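Local coordinates for protein ochratoxinase (Aspergillus niger, PDB 4C65) that removes C-terminal aromatic residues such as phenylalanine as a zinc-dependent carboxypeptidase, and so hydrolyses the mycotoxin ochratoxin A to ochratoxin alpha, at residues Met206-Val211 against His245-Ala250; Ile241-Val246 against Ser262-Ser267; Gly281-Ala286 against Thr330-Thr335. All coordinates share one frame; numbering follows the deposited sequence.

Interaction 1. Residues Met206-Val211 against His245-Ala250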
loop_
_atom_site.group_PDB
_atom_site.type_symbol
_atom_site.label_atom_id
_atom_site.label_comp_id
_atom_site.label_asym_id
_atom_site.label_seq_id
_atom_site.Cartn_x
_atom_site.Cartn_y
_atom_site.Cartn_z
ATOM N N MET A 206 -26.730 -11.517 3.307
ATOM C CA MET A 206 -26.817 -12.331 4.497
ATOM C C MET A 206 -27.509 -11.435 5.514
ATOM O O MET A 206 -26.971 -10.423 5.934
ATOM C CB MET A 206 -25.433 -12.741 4.963
ATOM C CG MET A 206 -24.609 -13.489 3.918
ATOM S SD MET A 206 -25.400 -14.983 3.280
ATOM C CE MET A 206 -23.964 -15.848 2.604
ATOM N N ALA A 207 -28.725 -11.810 5.874
ATOM C CA ALA A 207 -29.541 -11.022 6.757
ATOM C C ALA A 207 -29.733 -11.715 8.086
ATOM O O ALA A 207 -30.494 -11.246 8.933
ATOM C CB ALA A 207 -30.869 -10.733 6.102
ATOM N N SER A 208 -29.047 -12.838 8.279
ATOM C CA SER A 208 -28.964 -13.465 9.589
ATOM C C SER A 208 -27.795 -14.422 9.637
ATOM O O SER A 208 -27.124 -14.648 8.634
ATOM C CB SER A 208 -30.289 -14.167 9.955
ATOM O OG SER A 208 -30.405 -15.382 9.272
ATOM N N GLY A 209 -27.560 -14.998 10.802
ATOM C CA GLY A 209 -26.507 -15.963 10.971
ATOM C C GLY A 209 -26.719 -17.232 10.179
ATOM O O GLY A 209 -27.782 -17.461 9.611
ATOM N N GLY A 210 -25.683 -18.062 10.168
ATOM C CA GLY A 210 -25.678 -19.311 9.446
ATOM C C GLY A 210 -26.368 -20.399 10.225
ATOM O O GLY A 210 -26.475 -20.325 11.453
ATOM N N VAL A 211 -26.813 -21.423 9.486
ATOM C CA VAL A 211 -27.618 -22.534 10.027
ATOM C C VAL A 211 -26.868 -23.296 11.131
ATOM O O VAL A 211 -27.471 -23.683 12.138
ATOM C CB VAL A 211 -28.150 -23.480 8.902
ATOM C CG1 VAL A 211 -27.042 -24.315 8.241
ATOM C CG2 VAL A 211 -29.253 -24.386 9.428
ATOM N N HIS A 245 -30.812 -14.263 2.733
ATOM C CA HIS A 245 -30.594 -15.386 3.626
ATOM C C HIS A 245 -31.124 -15.017 5.002
ATOM O O HIS A 245 -30.582 -14.136 5.663
ATOM C CB HIS A 245 -29.103 -15.707 3.657
ATOM C CG HIS A 245 -28.680 -16.616 4.761
ATOM N ND1 HIS A 245 -28.303 -17.917 4.527
ATOM C CD2 HIS A 245 -28.476 -16.398 6.084
ATOM C CE1 HIS A 245 -27.937 -18.482 5.665
ATOM N NE2 HIS A 245 -28.021 -17.578 6.626
ATOM N N VAL A 246 -32.197 -15.680 5.431
ATOM C CA VAL A 246 -32.798 -15.453 6.765
ATOM C C VAL A 246 -33.223 -16.737 7.476
ATOM O O VAL A 246 -33.845 -17.626 6.883
ATOM C CB VAL A 246 -34.024 -14.511 6.692
ATOM C CG1 VAL A 246 -33.588 -13.084 6.426
ATOM C CG2 VAL A 246 -35.007 -14.960 5.624
ATOM N N HIS A 247 -32.904 -16.834 8.754
ATOM C CA HIS A 247 -33.382 -17.937 9.571
ATOM C C HIS A 247 -34.277 -17.376 10.664
ATOM O O HIS A 247 -35.507 -17.532 10.611
ATOM C CB HIS A 247 -32.207 -18.734 10.163
ATOM C CG HIS A 247 -31.502 -19.600 9.163
ATOM N ND1 HIS A 247 -32.092 -20.708 8.590
ATOM C CD2 HIS A 247 -30.267 -19.519 8.623
ATOM C CE1 HIS A 247 -31.256 -21.262 7.734
ATOM N NE2 HIS A 247 -30.137 -20.563 7.739
ATOM N N GLY A 248 -33.677 -16.710 11.642
ATOM C CA GLY A 248 -34.434 -16.174 12.759
ATOM C C GLY A 248 -35.433 -15.123 12.321
ATOM O O GLY A 248 -35.223 -14.438 11.325
ATOM N N LYS A 249 -36.510 -14.975 13.094
ATOM C CA LYS A 249 -37.536 -13.985 12.788
ATOM C C LYS A 249 -37.000 -12.531 12.744
ATOM O O LYS A 249 -37.415 -11.744 11.882
ATOM C CB LYS A 249 -38.691 -14.087 13.777
ATOM C CG LYS A 249 -39.918 -13.374 13.267
ATOM C CD LYS A 249 -41.166 -13.670 14.068
ATOM C CE LYS A 249 -42.239 -12.660 13.681
ATOM N NZ LYS A 249 -43.523 -12.974 14.338
ATOM N N ALA A 250 -36.078 -12.180 13.640
ATOM C CA ALA A 250 -35.436 -10.838 13.607
ATOM C C ALA A 250 -34.911 -10.517 12.197
ATOM O O ALA A 250 -35.169 -9.435 11.658
ATOM C CB ALA A 250 -34.308 -10.746 14.620
#
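M206 lays its sulfur against the root of the H245 imidazole, SD sitting 3.8 Å from H245 CB and meeting the ring obliquely, 4.4 Å from its centroid. A bend at chi2 (-57°) brings the thioether back beside that ring. The backbones pair at the same place: M206 and H245 form a parallel bridge, and A207 N donates to H245 O over 3.0 Å. Beside it, A207 CB touches V246 CG1 at 3.6 Å. This is where adjacent strands 203-206 and 242-246 of the twisted TIM barrel run out into the loops that carry the active site, and H245 is a ligand of the second zinc. With CG anti to its backbone N, H245 carries its ring to the 206-211 loop, where NE2 donates to G209 O at 3.0 Å; the oxygen lies close to the ring plane, but the donor stands well above the plane of that carbonyl. The bond pins the rotation of the imidazole. S208 OG accepts a hydrogen bond from H247 N at 2.9 Å, just ahead of the N-cap G248. G209 O also lies at the edge of the H247 ring, and V211 CB meets that ring obliquely, 3.7 Å from H247 NE2, while H247 ND1 is bonded to S267.

Interaction 2. Residues Ile241-Val246 against Ser262-Ser267; sequences IVSAHV and SLEHVS
The imidazoles of H245 and H265 meet at a steep angle, planes 76° apart and centroids 4.7 Å from each other. H265 turns an edge to its neighbour, with H245 ND1 and CG and the backbone N of V246 near its plane; E264 CB lies over one face, offset toward the rim. The nitrogens H245 ND1 and H265 NE2 stand 3.1 Å apart, and the other nitrogen of H265, ND1, is bonded to T287. The second flat group is the E264 carboxylate, here in one of two deposited conformers. S243 OG donates to E264 OE2 over 2.6 Å from well above the carboxylate plane, whereas S262 OG comes in nearly along the C-O axis at 2.8 Å. Both serine hydroxyls sit anti to their backbone N, which aims them at the same oxygen; a salt bridge to R113 adds a third grip. In this conformer E264 OE1 is bonded to H69, a ligand of the first zinc, consistent with a second-shell role. On the other face of the sheet, A244 CB meets L263 CD2 at 3.8 Å on the side covered by helix 249-258. The parallel pairing runs through A244 N to S262 O and E264 N to A244 O, both at 2.9 Å, and V246 N to E264 O and V266 N to V246 O continue it where the chain corners at E264. Two consecutive barrel strands of a beta-alpha-beta unit, each presenting a histidine at its C-terminal end, thus supply two ligands of the second zinc, as in the metal site of a TIM-barrel amidohydrolase.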
loop_
_atom_site.group_PDB
_atom_site.type_symbol
_atom_site.label_atom_id
_atom_site.label_comp_id
_atom_site.label_asym_id
_atom_site.label_seq_id
_atom_site.Cartn_x
_atom_site.Cartn_y
_atom_site.Cartn_z
ATOM N N ILE A 241 -34.000 -7.280 -7.781
ATOM C CA ILE A 241 -34.500 -7.472 -6.450
ATOM C C ILE A 241 -33.417 -8.138 -5.573
ATOM O O ILE A 241 -32.372 -8.570 -6.075
ATOM C CB ILE A 241 -35.754 -8.323 -6.449
ATOM C CG1 ILE A 241 -35.465 -9.705 -7.033
ATOM C CG2 ILE A 241 -36.867 -7.597 -7.199
ATOM C CD1 ILE A 241 -36.453 -10.756 -6.596
ATOM N N VAL A 242 -33.646 -8.121 -4.260
ATOM C CA VAL A 242 -32.686 -8.641 -3.327
ATOM C C VAL A 242 -33.257 -9.896 -2.735
ATOM O O VAL A 242 -34.427 -9.956 -2.357
ATOM C CB VAL A 242 -32.384 -7.637 -2.205
ATOM C CG1 VAL A 242 -31.530 -8.279 -1.133
ATOM C CG2 VAL A 242 -31.724 -6.397 -2.760
ATOM N N SER A 243 -32.414 -10.908 -2.667
ATOM C CA SER A 243 -32.726 -12.127 -1.985
ATOM C C SER A 243 -31.956 -12.114 -0.690
ATOM O O SER A 243 -30.753 -11.828 -0.672
ATOM C CB SER A 243 -32.284 -13.330 -2.832
ATOM O OG SER A 243 -32.443 -14.545 -2.112
ATOM N N ALA A 244 -32.635 -12.480 0.390
ATOM C CA ALA A 244 -32.065 -12.448 1.717
ATOM C C ALA A 244 -32.021 -13.834 2.357
ATOM O O ALA A 244 -33.054 -14.483 2.503
ATOM C CB ALA A 244 -32.894 -11.529 2.585
ATOM N N HIS A 245 -30.812 -14.263 2.733
ATOM C CA HIS A 245 -30.594 -15.386 3.626
ATOM C C HIS A 245 -31.124 -15.017 5.002
ATOM O O HIS A 245 -30.582 -14.136 5.663
ATOM C CB HIS A 245 -29.103 -15.707 3.657
ATOM C CG HIS A 245 -28.680 -16.616 4.761
ATOM N ND1 HIS A 245 -28.303 -17.917 4.527
ATOM C CD2 HIS A 245 -28.476 -16.398 6.084
ATOM C CE1 HIS A 245 -27.937 -18.482 5.665
ATOM N NE2 HIS A 245 -28.021 -17.578 6.626
ATOM N N VAL A 246 -32.197 -15.680 5.431
ATOM C CA VAL A 246 -32.798 -15.453 6.765
ATOM C C VAL A 246 -33.223 -16.737 7.476
ATOM O O VAL A 246 -33.845 -17.626 6.883
ATOM C CB VAL A 246 -34.024 -14.511 6.692
ATOM C CG1 VAL A 246 -33.588 -13.084 6.426
ATOM C CG2 VAL A 246 -35.007 -14.960 5.624
ATOM N N SER A 262 -37.252 -11.703 -2.046
ATOM C CA SER A 262 -37.078 -13.142 -2.009
ATOM C C SER A 262 -36.373 -13.502 -0.713
ATOM O O SER A 262 -35.427 -12.840 -0.314
ATOM C CB SER A 262 -36.270 -13.578 -3.239
ATOM O OG SER A 262 -35.960 -14.965 -3.213
ATOM N N LEU A 263 -36.852 -14.517 -0.021
ATOM C CA LEU A 263 -36.226 -14.930 1.221
ATOM C C LEU A 263 -35.838 -16.372 1.119
ATOM O O LEU A 263 -36.625 -17.200 0.616
ATOM C CB LEU A 263 -37.176 -14.745 2.401
ATOM C CG LEU A 263 -37.682 -13.333 2.601
ATOM C CD1 LEU A 263 -38.705 -13.324 3.729
ATOM C CD2 LEU A 263 -36.552 -12.364 2.887
ATOM N N GLU A 264 -34.659 -16.690 1.644
ATOM C CA GLU A 264 -34.169 -18.053 1.619
ATOM C C GLU A 264 -34.180 -18.691 3.010
ATOM O O GLU A 264 -33.905 -18.011 3.996
ATOM C CB GLU A 264 -32.774 -18.083 1.017
ATOM C CG GLU A 264 -32.527 -17.007 -0.008
ATOM C CD GLU A 264 -33.350 -17.357 -1.244
ATOM O OE1 GLU A 264 -33.206 -18.514 -1.722
ATOM O OE2 GLU A 264 -34.129 -16.503 -1.741
ATOM N N HIS A 265 -34.469 -19.987 3.045
ATOM C CA HIS A 265 -34.551 -20.771 4.262
ATOM C C HIS A 265 -35.787 -20.418 5.069
ATOM O O HIS A 265 -36.672 -21.262 5.268
ATOM C CB HIS A 265 -33.276 -20.644 5.118
ATOM C CG HIS A 265 -32.016 -20.615 4.313
ATOM N ND1 HIS A 265 -31.641 -21.651 3.491
ATOM C CD2 HIS A 265 -31.072 -19.660 4.169
ATOM C CE1 HIS A 265 -30.517 -21.339 2.876
ATOM N NE2 HIS A 265 -30.144 -20.139 3.280
ATOM N N VAL A 266 -35.824 -19.185 5.559
ATOM C CA VAL A 266 -36.974 -18.627 6.245
ATOM C C VAL A 266 -37.427 -19.512 7.387
ATOM O O VAL A 266 -38.617 -19.613 7.674
ATOM C CB VAL A 266 -38.151 -18.359 5.289
ATOM C CG1 VAL A 266 -38.798 -17.035 5.647
ATOM C CG2 VAL A 266 -37.708 -18.291 3.835
ATOM N N SER A 267 -36.460 -20.068 8.103
ATOM C CA SER A 267 -36.707 -21.117 9.093
ATOM C C SER A 267 -37.684 -20.783 10.227
ATOM O O SER A 267 -38.286 -21.694 10.794
ATOM C CB SER A 267 -35.372 -21.576 9.696
ATOM O OG SER A 267 -34.496 -21.980 8.666
#

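Interaction 3. Residues Gly281-Ala286 against Thr330-Thr335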
loop_
_atom_site.group_PDB
_atom_site.type_symbol
_atom_site.label_atom_id
_atom_site.label_comp_id
_atom_site.label_asym_id
_atom_site.label_seq_id
_atom_site.Cartn_x
_atom_site.Cartn_y
_atom_site.Cartn_z
ATOM N N GLY A 281 -45.793 -9.571 -1.715
ATOM C CA GLY A 281 -45.363 -10.318 -2.897
ATOM C C GLY A 281 -43.917 -10.760 -2.780
ATOM O O GLY A 281 -43.118 -10.537 -3.681
ATOM N N ILE A 282 -43.598 -11.390 -1.659
ATOM C CA ILE A 282 -42.257 -11.831 -1.385
ATOM C C ILE A 282 -42.169 -13.332 -1.590
ATOM O O ILE A 282 -42.996 -14.079 -1.089
ATOM C CB ILE A 282 -41.839 -11.470 0.038
ATOM C CG1 ILE A 282 -42.034 -9.961 0.269
ATOM C CG2 ILE A 282 -40.380 -11.878 0.291
ATOM C CD1 ILE A 282 -41.775 -9.489 1.691
ATOM N N LEU A 283 -41.136 -13.762 -2.317
ATOM C CA LEU A 283 -40.979 -15.156 -2.672
ATOM C C LEU A 283 -40.357 -15.941 -1.522
ATOM O O LEU A 283 -39.437 -15.449 -0.859
ATOM C CB LEU A 283 -40.117 -15.293 -3.914
ATOM C CG LEU A 283 -40.027 -16.685 -4.539
ATOM C CD1 LEU A 283 -41.383 -17.119 -5.081
ATOM C CD2 LEU A 283 -39.020 -16.656 -5.654
ATOM N N TYR A 284 -40.863 -17.171 -1.309
ATOM C CA TYR A 284 -40.386 -18.082 -0.282
ATOM C C TYR A 284 -39.600 -19.209 -0.945
ATOM O O TYR A 284 -40.155 -19.976 -1.734
ATOM C CB TYR A 284 -41.568 -18.670 0.478
ATOM C CG TYR A 284 -41.277 -19.349 1.823
ATOM C CD1 TYR A 284 -40.592 -20.550 1.898
ATOM C CD2 TYR A 284 -41.769 -18.811 3.011
ATOM C CE1 TYR A 284 -40.374 -21.184 3.120
ATOM C CE2 TYR A 284 -41.554 -19.425 4.237
ATOM C CZ TYR A 284 -40.859 -20.613 4.294
ATOM O OH TYR A 284 -40.644 -21.224 5.514
ATOM N N VAL A 285 -38.322 -19.321 -0.596
ATOM C CA VAL A 285 -37.472 -20.387 -1.075
ATOM C C VAL A 285 -36.918 -21.139 0.119
ATOM O O VAL A 285 -35.981 -20.682 0.781
ATOM C CB VAL A 285 -36.330 -19.823 -1.923
ATOM C CG1 VAL A 285 -35.466 -20.949 -2.477
ATOM C CG2 VAL A 285 -36.905 -18.969 -3.044
ATOM N N ALA A 286 -37.465 -22.323 0.364
ATOM C CA ALA A 286 -37.204 -23.045 1.613
ATOM C C ALA A 286 -35.798 -23.668 1.721
ATOM O O ALA A 286 -35.223 -23.684 2.795
ATOM C CB ALA A 286 -38.279 -24.109 1.821
ATOM N N THR A 330 -46.410 -17.400 -2.043
ATOM C CA THR A 330 -45.847 -17.815 -3.311
ATOM C C THR A 330 -44.462 -18.454 -3.103
ATOM O O THR A 330 -43.571 -17.831 -2.519
ATOM C CB THR A 330 -45.680 -16.623 -4.244
ATOM O OG1 THR A 330 -46.928 -15.972 -4.405
ATOM C CG2 THR A 330 -45.164 -17.074 -5.595
ATOM N N ILE A 331 -44.298 -19.678 -3.584
ATOM C CA ILE A 331 -43.121 -20.454 -3.300
ATOM C C ILE A 331 -42.383 -20.812 -4.574
ATOM O O ILE A 331 -42.990 -21.063 -5.611
ATOM C CB ILE A 331 -43.520 -21.720 -2.520
ATOM C CG1 ILE A 331 -44.047 -21.298 -1.154
ATOM C CG2 ILE A 331 -42.340 -22.668 -2.321
ATOM C CD1 ILE A 331 -45.142 -22.183 -0.662
ATOM N N ALA A 332 -41.057 -20.826 -4.491
ATOM C CA ALA A 332 -40.225 -21.391 -5.545
ATOM C C ALA A 332 -39.221 -22.322 -4.897
ATOM O O ALA A 332 -39.005 -22.277 -3.676
ATOM C CB ALA A 332 -39.528 -20.316 -6.337
ATOM N N LEU A 333 -38.640 -23.200 -5.703
ATOM C CA LEU A 333 -37.764 -24.240 -5.182
ATOM C C LEU A 333 -36.293 -23.891 -5.382
ATOM O O LEU A 333 -35.891 -23.397 -6.436
ATOM C CB LEU A 333 -38.045 -25.606 -5.839
ATOM C CG LEU A 333 -39.433 -26.176 -5.603
ATOM C CD1 LEU A 333 -39.495 -27.612 -6.071
ATOM C CD2 LEU A 333 -39.846 -26.108 -4.140
ATOM N N GLY A 334 -35.506 -24.165 -4.338
ATOM C CA GLY A 334 -34.070 -23.994 -4.355
ATOM C C GLY A 334 -33.473 -25.052 -3.490
ATOM O O GLY A 334 -34.078 -25.471 -2.516
ATOM N N THR A 335 -32.258 -25.462 -3.832
ATOM C CA THR A 335 -31.609 -26.615 -3.195
ATOM C C THR A 335 -30.457 -26.228 -2.265
ATOM O O THR A 335 -30.190 -26.904 -1.263
ATOM C CB THR A 335 -31.112 -27.567 -4.293
ATOM O OG1 THR A 335 -32.211 -27.900 -5.142
ATOM C CG2 THR A 335 -30.563 -28.857 -3.700
HETATM O O HOH W 1 -45.875 -14.504 -1.559
HETATM O O HOH W 2 -39.038 -23.580 -1.611
#
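L283 spreads its fork over A332: CD2 lies 3.8 Å from A332 CB, while CD1 comes within 3.4 Å of T330 O. Its CG stands anti to the backbone N (chi1 -171°), which brings the branch across to the other strand. Beside this packing the two backbones are joined by a pair of sound bonds, Y284 N to T330 O and A332 N to Y284 O, both 3.0 Å long. On the face of Y284 and I331, Y284 CB packs against I331 CG1, and the phenol leads away to A320 and A324 of helix 304-327. V285 sends CG1 to the backbone of G334, 3.7 Å from G334 N, where a residue without a side chain lets the valine come close. The ends of the pairing are looser. At the partly exposed T330, a water accepts from T330 N at 3.0 Å and donates to I282 O at 2.9 Å, spanning the gap where direct bonding stops. Beyond A332 the strands part as well, and a second water accepts from A286 N; its link to A332 O is too short to trust. The touching parts, 282-286 and 330-334, run 42° apart, in keeping with the twist of the sheet. This is a parallel pair of adjacent TIM-barrel strands separated in sequence by helices, and the second segment runs on through T335 to the active-site residue D336.

Overall arrangement
All three contacts are buried and belong to one parallel run of barrel strands, 203-206, 242-246, 262-263, 283-285 and 331-332. Interactions 1 and 2 share H245 and V246, with strand 242-246 between its two neighbours, and both hold a zinc ligand, which interaction 3 does not. Interaction 3 touches interaction 2 through the backbone, H265 N to V285 O and L263 N to L283 O, but stays about 7 Å from interaction 1 at the nearest atoms. Chemistry changes along the series: loop-to-histidine bonds in interaction 1, two zinc-binding histidines and an acid held by serines in interaction 2, and mainly aliphatic packing with waters at the ends in interaction 3.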